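Side-chain contacts in probable protein phosphatase 2C 50 (Oryza sativa subsp. japonica, PDB 5ZCG), which probably removes phosphate from phosphoserine and phosphothreonine of protein substrates as a magnesium-bound PP2C-type phosphatase, likely in abscisic acid signalling: residues 214-219 and 224-229; 209-212 and 218-221; 59-64 and 161-166; 66-71 and 116-121. The protein carries 5 engineered substitutions. All coordinates share one frame; numbering follows the deposited sequence.

Contact 1 (214-219 and 224-229)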
# COMPACT_ATOMS: atom_id res chain seq x y z
N SER A 214 -3.87 -2.15 7.32
CA SER A 214 -2.97 -2.23 8.46
C SER A 214 -1.61 -2.82 8.10
O SER A 214 -0.68 -2.76 8.91
CB SER A 214 -3.60 -3.05 9.59
OG SER A 214 -4.17 -4.24 9.10
N ARG A 215 -1.47 -3.41 6.91
CA ARG A 215 -0.21 -3.97 6.46
C ARG A 215 -0.02 -3.63 4.99
O ARG A 215 -0.99 -3.58 4.22
CB ARG A 215 -0.15 -5.49 6.65
CG ARG A 215 -0.53 -5.95 8.04
CD ARG A 215 0.06 -7.30 8.38
NE ARG A 215 -0.55 -7.84 9.59
CZ ARG A 215 -0.33 -9.06 10.06
NH1 ARG A 215 0.50 -9.87 9.43
NH2 ARG A 215 -0.93 -9.45 11.17
N SER A 216 1.23 -3.40 4.61
CA SER A 216 1.59 -3.12 3.22
C SER A 216 3.11 -3.20 3.10
O SER A 216 3.83 -3.33 4.09
CB SER A 216 1.09 -1.75 2.76
OG SER A 216 2.10 -0.77 2.91
N ILE A 217 3.58 -3.14 1.86
CA ILE A 217 4.99 -2.95 1.55
C ILE A 217 5.20 -1.48 1.23
O ILE A 217 4.47 -0.90 0.43
CB ILE A 217 5.43 -3.84 0.37
CG1 ILE A 217 5.28 -5.32 0.73
CG2 ILE A 217 6.86 -3.52 -0.05
CD1 ILE A 217 5.91 -6.26 -0.27
N GLY A 218 6.20 -0.87 1.86
CA GLY A 218 6.43 0.56 1.69
C GLY A 218 5.78 1.34 2.81
O GLY A 218 5.73 0.85 3.95
N ASP A 219 5.27 2.54 2.52
CA ASP A 219 4.57 3.37 3.51
C ASP A 219 5.40 3.54 4.78
O ASP A 219 4.91 3.39 5.90
CB ASP A 219 3.20 2.78 3.85
CG ASP A 219 2.26 2.75 2.67
OD1 ASP A 219 2.13 3.78 1.98
OD2 ASP A 219 1.64 1.69 2.43
N PRO A 224 5.67 2.34 13.05
CA PRO A 224 5.58 0.88 12.99
C PRO A 224 4.15 0.35 12.93
O PRO A 224 3.93 -0.84 13.19
CB PRO A 224 6.23 0.46 14.30
CG PRO A 224 5.79 1.55 15.26
CD PRO A 224 5.66 2.83 14.44
N PHE A 225 3.19 1.21 12.60
CA PHE A 225 1.79 0.80 12.62
C PHE A 225 1.43 -0.04 11.39
O PHE A 225 0.69 -1.02 11.50
CB PHE A 225 0.89 2.04 12.72
CG PHE A 225 1.33 3.02 13.77
CD1 PHE A 225 1.32 2.67 15.11
CD2 PHE A 225 1.77 4.29 13.42
CE1 PHE A 225 1.74 3.56 16.09
CE2 PHE A 225 2.19 5.19 14.39
CZ PHE A 225 2.17 4.82 15.73
N VAL A 226 1.94 0.33 10.22
CA VAL A 226 1.75 -0.45 9.00
C VAL A 226 3.02 -1.27 8.78
O VAL A 226 4.11 -0.72 8.62
CB VAL A 226 1.45 0.46 7.79
CG1 VAL A 226 1.23 -0.36 6.54
CG2 VAL A 226 0.22 1.32 8.08
N ILE A 227 2.88 -2.59 8.76
CA ILE A 227 4.04 -3.48 8.73
C ILE A 227 3.98 -4.31 7.46
O ILE A 227 2.90 -4.52 6.88
CB ILE A 227 4.10 -4.38 9.99
CG1 ILE A 227 2.77 -5.09 10.20
CG2 ILE A 227 4.51 -3.56 11.21
CD1 ILE A 227 2.84 -6.24 11.18
N PRO A 228 5.14 -4.82 6.99
CA PRO A 228 5.14 -5.63 5.77
C PRO A 228 5.10 -7.12 6.04
O PRO A 228 5.60 -7.91 5.24
CB PRO A 228 6.46 -5.23 5.10
CG PRO A 228 7.39 -4.98 6.30
CD PRO A 228 6.51 -4.54 7.47
N LYS A 229 4.49 -7.52 7.15
CA LYS A 229 4.54 -8.92 7.57
C LYS A 229 3.38 -9.67 6.95
O LYS A 229 2.22 -9.31 7.20
CB LYS A 229 4.50 -9.05 9.08
CG LYS A 229 4.25 -10.47 9.56
CD LYS A 229 5.01 -10.77 10.84
CE LYS A 229 4.73 -12.18 11.35
NZ LYS A 229 5.41 -13.22 10.53
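R215 and I227 form a single beta bridge that joins segment 224-229 to segment 214-219 just ahead of the short strand 217-218. The touching parts run 58° apart, so the pairing is local: the S216 N-H is given to I227 O at 3.0 Å, while the CA-H groups of V226 and P228 approach the carbonyl oxygens of S214 and S216.

Beyond this backbone seam the R215 side chain runs extended from CG to NE, alongside I227 and on to K229. Its NH1 reaches K229 O at 2.9 Å with a nearly straight N-H (164°). The oxygen lies at the edge of the guanidinium, in its plane, whereas NH1 stands 48° above the plane of the carbonyl. I227 CD1 sits over one guanidinium face, toward its rim.

The region belongs to the PP2C fold, where it links the edge of one beta sheet to helix 186-194: E188 of that helix forms a salt bridge with R215 NE and also receives a hydrogen bond from S214 OG.

On the other flank, V226 CG1, placed anti to its own nitrogen, lies against S216 N (3.6 Å) and S216 OG. That hydroxyl donates to D219 OD2 on the anti side of the carboxylate, in a bond modelled so short that its exact length is doubtful, and H63 NE2 is a further partner of the same oxygen.

Contact 2 (209-212 and 218-221). Engineered in segment 209-212: V210 (natural residue Ile).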
# COMPACT_ATOMS: atom_id res chain seq x y z
N GLY A 209 -6.34 7.27 10.79
CA GLY A 209 -7.32 7.93 9.95
C GLY A 209 -6.90 8.12 8.51
O GLY A 209 -7.65 8.73 7.75
N VAL A 210 -5.74 7.61 8.12
CA VAL A 210 -5.15 7.90 6.81
C VAL A 210 -5.28 6.71 5.85
O VAL A 210 -5.85 6.83 4.77
CB VAL A 210 -3.68 8.34 6.95
CG1 VAL A 210 -3.04 8.52 5.58
CG2 VAL A 210 -3.58 9.63 7.76
N LEU A 211 -4.78 5.54 6.25
CA LEU A 211 -4.60 4.41 5.35
C LEU A 211 -5.58 3.30 5.73
O LEU A 211 -5.65 2.90 6.89
CB LEU A 211 -3.16 3.89 5.42
CG LEU A 211 -2.69 2.89 4.36
CD1 LEU A 211 -2.43 3.60 3.05
CD2 LEU A 211 -1.43 2.18 4.83
N ALA A 212 -6.32 2.81 4.73
CA ALA A 212 -7.38 1.84 4.95
C ALA A 212 -6.88 0.41 4.99
O ALA A 212 -7.66 -0.52 4.74
CB ALA A 212 -8.46 2.00 3.87
N GLY A 218 6.20 -0.87 1.86
CA GLY A 218 6.43 0.56 1.69
C GLY A 218 5.78 1.34 2.81
O GLY A 218 5.73 0.85 3.95
N ASP A 219 5.27 2.54 2.52
CA ASP A 219 4.57 3.37 3.51
C ASP A 219 5.40 3.54 4.78
O ASP A 219 4.91 3.39 5.90
CB ASP A 219 3.20 2.78 3.85
CG ASP A 219 2.26 2.75 2.67
OD1 ASP A 219 2.13 3.78 1.98
OD2 ASP A 219 1.64 1.69 2.43
N ARG A 220 6.69 3.85 4.61
CA ARG A 220 7.55 3.96 5.78
C ARG A 220 7.16 5.12 6.69
O ARG A 220 7.59 5.14 7.85
CB ARG A 220 9.02 4.10 5.37
CG ARG A 220 9.39 5.34 4.58
CD ARG A 220 10.81 5.19 4.02
NE ARG A 220 11.23 6.32 3.18
CZ ARG A 220 11.16 6.33 1.85
NH1 ARG A 220 10.68 5.29 1.18
NH2 ARG A 220 11.57 7.40 1.18
N TYR A 221 6.33 6.06 6.23
CA TYR A 221 5.88 7.12 7.12
C TYR A 221 4.83 6.65 8.11
O TYR A 221 4.56 7.36 9.08
CB TYR A 221 5.33 8.30 6.31
CG TYR A 221 3.92 8.11 5.77
CD1 TYR A 221 3.61 7.06 4.92
CD2 TYR A 221 2.90 9.00 6.10
CE1 TYR A 221 2.33 6.89 4.42
CE2 TYR A 221 1.62 8.84 5.60
CZ TYR A 221 1.34 7.78 4.76
OH TYR A 221 0.07 7.62 4.27
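V210 and L211 each send one methyl across to segment 218-221, and the two touches together bury just 133 Å². V210 CG1 meets the hydroxyl of Y221, 3.5 Å from OH, the two side chains crossing at a slant. L211 CD2 lies 3.9 Å from OD2 of D219. V210 is an engineered residue, isoleucine in the natural sequence. Both contacts are apolar carbon against oxygen, and the backbones stay well apart, with the CA atoms of L211 and D219 9.4 Å from each other.

One shell out, hydrogen bonds to S216 OG and H63 NE2 hold D219 OD2 and so set the carboxylate that L211 touches. Y221 reaches so far because its CG stands between the backbone N and the carbonyl carbon (chi1 78°), a setting that sends the ring across toward V210. D219 OD1 lies near the ring edge, in its plane, 4.0 Å from Y221 CE1. E140 also packs on Y221.

Further out, the backbone fixes where these groups start. A classic beta bulge sets V210 and L211 together opposite V207, and V210 O accepts a hydrogen bond from R206. G218, the residue before D219, has backbone angles that only glycine takes easily, and its N-H is hydrogen-bonded to D115.

V210, L211 and Y221 also pack against the chain of another protein, and the V210 side chain is about 7 Å from a bound abscisic acid. The arrangement is consistent with the receptor-facing surface of the PP2Cs of abscisic acid signalling, beside the active site.

Contact 3 (59-64 and 161-166). With MG (magnesium ion), chain F; MG (magnesium ion), chain E.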
# COMPACT_ATOMS: atom_id res chain seq x y z
N VAL A 59 -0.47 -10.26 -7.15
CA VAL A 59 -1.16 -9.01 -7.43
C VAL A 59 -0.71 -7.99 -6.39
O VAL A 59 -0.73 -8.27 -5.18
CB VAL A 59 -2.69 -9.19 -7.42
CG1 VAL A 59 -3.40 -7.83 -7.45
CG2 VAL A 59 -3.12 -10.05 -8.61
N PHE A 60 -0.30 -6.81 -6.87
CA PHE A 60 0.28 -5.76 -6.04
C PHE A 60 -0.50 -4.48 -6.30
O PHE A 60 -0.38 -3.88 -7.37
CB PHE A 60 1.77 -5.59 -6.37
CG PHE A 60 2.49 -6.89 -6.60
CD1 PHE A 60 2.92 -7.65 -5.52
CD2 PHE A 60 2.69 -7.36 -7.88
CE1 PHE A 60 3.57 -8.85 -5.73
CE2 PHE A 60 3.34 -8.57 -8.09
CZ PHE A 60 3.78 -9.31 -7.01
N ASP A 61 -1.27 -4.06 -5.31
CA ASP A 61 -2.14 -2.89 -5.43
C ASP A 61 -1.39 -1.71 -4.83
O ASP A 61 -1.29 -1.57 -3.61
CB ASP A 61 -3.47 -3.17 -4.74
CG ASP A 61 -4.45 -2.02 -4.81
OD1 ASP A 61 -4.08 -0.91 -5.24
OD2 ASP A 61 -5.61 -2.24 -4.41
N GLY A 62 -0.85 -0.85 -5.70
CA GLY A 62 -0.12 0.31 -5.24
C GLY A 62 -1.03 1.47 -4.87
O GLY A 62 -2.12 1.63 -5.40
N HIS A 63 -0.58 2.26 -3.89
CA HIS A 63 -1.20 3.52 -3.52
C HIS A 63 -0.09 4.56 -3.35
O HIS A 63 1.07 4.23 -3.09
CB HIS A 63 -2.02 3.40 -2.23
CG HIS A 63 -1.28 2.80 -1.08
ND1 HIS A 63 -1.36 1.46 -0.76
CD2 HIS A 63 -0.42 3.34 -0.19
CE1 HIS A 63 -0.59 1.20 0.28
NE2 HIS A 63 -0.01 2.33 0.65
N GLY A 64 -0.47 5.83 -3.51
CA GLY A 64 0.50 6.92 -3.54
C GLY A 64 1.31 6.99 -4.81
O GLY A 64 2.11 7.92 -4.97
N CYS A 161 -0.26 -9.66 2.24
CA CYS A 161 0.06 -8.46 3.01
C CYS A 161 -0.76 -7.32 2.41
O CYS A 161 -0.42 -6.82 1.33
CB CYS A 161 1.56 -8.18 2.98
SG CYS A 161 2.05 -6.64 3.75
N GLY A 162 -1.83 -6.94 3.09
CA GLY A 162 -2.68 -5.85 2.62
C GLY A 162 -4.13 -6.26 2.42
O GLY A 162 -4.58 -7.26 2.99
N ASP A 163 -4.88 -5.50 1.62
CA ASP A 163 -6.30 -5.79 1.41
C ASP A 163 -6.60 -6.31 0.01
O ASP A 163 -7.77 -6.32 -0.40
CB ASP A 163 -7.16 -4.56 1.72
CG ASP A 163 -6.81 -3.36 0.86
OD1 ASP A 163 -6.12 -3.51 -0.16
OD2 ASP A 163 -7.23 -2.24 1.24
N SER A 164 -5.59 -6.71 -0.75
CA SER A 164 -5.87 -7.59 -1.87
C SER A 164 -6.20 -8.98 -1.33
O SER A 164 -5.99 -9.28 -0.15
CB SER A 164 -4.69 -7.63 -2.84
OG SER A 164 -4.42 -6.35 -3.39
N ARG A 165 -6.73 -9.84 -2.20
CA ARG A 165 -7.24 -11.11 -1.72
C ARG A 165 -7.06 -12.19 -2.77
O ARG A 165 -7.11 -11.93 -3.98
CB ARG A 165 -8.71 -10.98 -1.32
CG ARG A 165 -9.30 -12.18 -0.61
CD ARG A 165 -10.80 -12.02 -0.48
NE ARG A 165 -11.15 -10.78 0.19
CZ ARG A 165 -12.34 -10.18 0.09
NH1 ARG A 165 -13.29 -10.71 -0.66
NH2 ARG A 165 -12.56 -9.05 0.75
N ILE A 166 -6.83 -13.42 -2.30
CA ILE A 166 -6.83 -14.60 -3.15
C ILE A 166 -7.89 -15.56 -2.63
O ILE A 166 -8.02 -15.77 -1.42
CB ILE A 166 -5.45 -15.28 -3.20
CG1 ILE A 166 -5.55 -16.61 -3.96
CG2 ILE A 166 -4.91 -15.50 -1.81
CD1 ILE A 166 -4.23 -17.25 -4.26
MG MG F . -4.22 1.29 -5.66
MG MG E . -7.24 -0.85 -5.19
O HOH W 1 -6.22 -4.21 -3.11
O HOH W 2 -5.34 -1.38 -1.43
O HOH W 3 -7.37 0.15 -3.57
O HOH W 4 -6.27 0.87 -5.75
O HOH W 5 -7.09 -1.89 -7.02
O HOH W 6 -5.20 1.80 -3.71
O HOH W 7 -4.40 3.39 -6.57
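V59 opens the contact distantly, its CG1 standing 4.4 Å from the hydroxyl oxygen OG of S164. F60 turns the other way, and D61 returns to the same side as V59 with CG anti to the backbone N (chi1 -180°). That torsion carries the carboxylate past S164, whose OG packs 3.6 Å from D61 CB, and out to the metals.

There the two oxygens divide the work: D61 OD1 binds one magnesium at 2.2 Å and D61 OD2 the other at 2.3 Å, making this a bridging carboxylate of a binuclear centre. A water shared by both ions forms a second bridge. G62 adds its carbonyl oxygen, 2.1 Å from the magnesium that OD1 holds, while D249 and D311 help to complete the site of the other ion.

D163 OD1, across the contact, is 4.5 Å from D61 OD2, and ordered water lies between them. One such water links S164 OG, at 2.8 Å, with D163 OD1 and D61 OD2. The magnesium ions, and K182 through its salt bridge with D163 OD2, probably offset the two carboxylate charges; T145 holds S164 OG. Past the metal ligands, G64 N is hydrogen-bonded to a polar side chain of another protein chain.

Strand 53-63 lies between strands 18-28 and 143-151, with helix 67-91 covering F60, while S164 leads into strand 165-170 of the second sheet; the contact therefore spans the two sheets of the PP2C sandwich at the end where the metals sit.

Contact 4 (66-71 and 116-121)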
# COMPACT_ATOMS: atom_id res chain seq x y z
N ALA A 66 2.64 4.25 -8.47
CA ALA A 66 2.79 2.90 -9.00
C ALA A 66 4.15 2.28 -8.70
O ALA A 66 4.36 1.10 -9.00
CB ALA A 66 2.55 2.89 -10.51
N GLU A 67 5.07 3.02 -8.08
CA GLU A 67 6.47 2.60 -8.08
C GLU A 67 6.70 1.40 -7.16
O GLU A 67 7.50 0.51 -7.49
CB GLU A 67 7.37 3.76 -7.66
CG GLU A 67 7.37 4.95 -8.61
CD GLU A 67 6.22 5.90 -8.36
OE1 GLU A 67 5.85 6.64 -9.29
OE2 GLU A 67 5.69 5.92 -7.22
N VAL A 68 6.01 1.34 -6.02
CA VAL A 68 6.21 0.20 -5.12
C VAL A 68 5.52 -1.05 -5.65
O VAL A 68 6.05 -2.15 -5.55
CB VAL A 68 5.76 0.56 -3.69
CG1 VAL A 68 5.88 -0.65 -2.77
CG2 VAL A 68 6.59 1.72 -3.15
N ALA A 69 4.34 -0.90 -6.25
CA ALA A 69 3.69 -2.05 -6.88
C ALA A 69 4.55 -2.63 -8.00
O ALA A 69 4.68 -3.85 -8.13
CB ALA A 69 2.31 -1.65 -7.40
N ASN A 70 5.14 -1.76 -8.83
CA ASN A 70 6.01 -2.23 -9.91
C ASN A 70 7.28 -2.85 -9.36
O ASN A 70 7.76 -3.87 -9.89
CB ASN A 70 6.35 -1.07 -10.84
CG ASN A 70 5.17 -0.63 -11.68
OD1 ASN A 70 4.19 -1.36 -11.81
ND2 ASN A 70 5.25 0.57 -12.24
N TYR A 71 7.84 -2.26 -8.30
CA TYR A 71 9.02 -2.86 -7.68
C TYR A 71 8.70 -4.25 -7.14
O TYR A 71 9.51 -5.17 -7.25
CB TYR A 71 9.55 -1.95 -6.57
CG TYR A 71 10.92 -2.38 -6.09
CD1 TYR A 71 12.06 -2.00 -6.78
CD2 TYR A 71 11.06 -3.17 -4.96
CE1 TYR A 71 13.31 -2.40 -6.36
CE2 TYR A 71 12.31 -3.58 -4.53
CZ TYR A 71 13.43 -3.18 -5.23
OH TYR A 71 14.67 -3.58 -4.81
N ASP A 116 12.59 -3.40 2.91
CA ASP A 116 13.83 -2.72 3.24
C ASP A 116 14.50 -2.15 1.99
O ASP A 116 15.13 -1.09 2.04
CB ASP A 116 14.79 -3.68 3.95
CG ASP A 116 14.42 -3.92 5.40
OD1 ASP A 116 13.72 -3.07 5.99
OD2 ASP A 116 14.84 -4.96 5.95
N GLU A 117 14.39 -2.86 0.86
CA GLU A 117 14.91 -2.32 -0.39
C GLU A 117 14.13 -1.09 -0.82
O GLU A 117 14.72 -0.11 -1.29
CB GLU A 117 14.88 -3.39 -1.48
CG GLU A 117 15.87 -4.52 -1.26
CD GLU A 117 15.81 -5.57 -2.36
OE1 GLU A 117 16.56 -6.57 -2.27
OE2 GLU A 117 15.00 -5.40 -3.30
N VAL A 118 12.81 -1.13 -0.66
CA VAL A 118 11.98 0.01 -1.06
C VAL A 118 12.33 1.23 -0.22
O VAL A 118 12.50 2.34 -0.75
CB VAL A 118 10.48 -0.35 -0.94
CG1 VAL A 118 9.64 0.91 -0.87
CG2 VAL A 118 10.06 -1.21 -2.12
N SER A 119 12.49 1.05 1.09
CA SER A 119 12.75 2.17 1.99
C SER A 119 14.22 2.56 2.06
O SER A 119 14.57 3.48 2.81
CB SER A 119 12.25 1.84 3.40
OG SER A 119 12.88 0.68 3.92
N GLY A 120 15.09 1.89 1.30
CA GLY A 120 16.50 2.24 1.33
C GLY A 120 17.26 1.82 2.57
O GLY A 120 18.35 2.33 2.81
N ARG A 121 16.70 0.90 3.36
CA ARG A 121 17.40 0.41 4.54
C ARG A 121 18.51 -0.58 4.20
O ARG A 121 19.45 -0.73 4.99
CB ARG A 121 16.42 -0.25 5.51
CG ARG A 121 15.27 0.65 5.96
CD ARG A 121 15.76 1.91 6.67
NE ARG A 121 14.85 3.04 6.46
CZ ARG A 121 15.23 4.24 6.01
NH1 ARG A 121 16.50 4.48 5.73
NH2 ARG A 121 14.33 5.20 5.85
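A helical hairpin is closed here by Y71 and V68, near the start of helix 67-91, against E117 and V118 at the end of helix 99-118. With one turn of the first helix facing two successive residues of the second, V68 and V118 bring their CA atoms to 7.1 Å.

The polar part is the phenol of Y71, which donates from OH to OE2 of E117. The modelled separation, 2.4 Å from Y71 OH to E117 OE2, is very short, and its exact value is doubtful. OE2 lies at the ring edge, in the ring plane, with the carboxylate plane turned 81° from the ring. Y71 CG is anti to the backbone N, which points the ring toward helix 99-118, and the E117 chain is extended beyond CG, so that its carboxylate meets the phenol end. The other oxygen, E117 OE1, forms a salt bridge with R75, which probably favours the charged form.

In the PP2C fold these helices cover the outer face of one of the two beta sheets, and V68 and A69 rest on S144 of strand 143-151.

The apolar part is divided between the two methyls of V118. CG1 packs 3.9 Å from V68 CG2, the side chains crossing at about a right angle, and CG2 comes obliquely to Y71 CD2 at 3.6 Å.

After V118 the chain leaves the helix through a Schellman motif at G120, which has positive phi (74°): R121 N bonds D116 O at 2.9 Å, and G120 N reaches E117 O weakly.

In the fold
Contacts 1 and 2 share G218 and D219 and have centres 8 Å apart; V226 CG2 of the first packs on L211 CD2 of the second at 3.7 Å. Both are tied to contact 3 through H63, next to the metal ligand G62: D219 is its probable hydrogen-bond partner, and L211 CD1 covers the same imidazole nitrogen, 3.6 Å from H63 NE2. Contact 4 flanks this centre from the helical side: A69 CB sits 3.5 Å from F60 O, and V68 CG1 is 3.5 Å from I217 O. Metal site, the surface that meets the other protein chain and helix layer thus meet round strand 53-63.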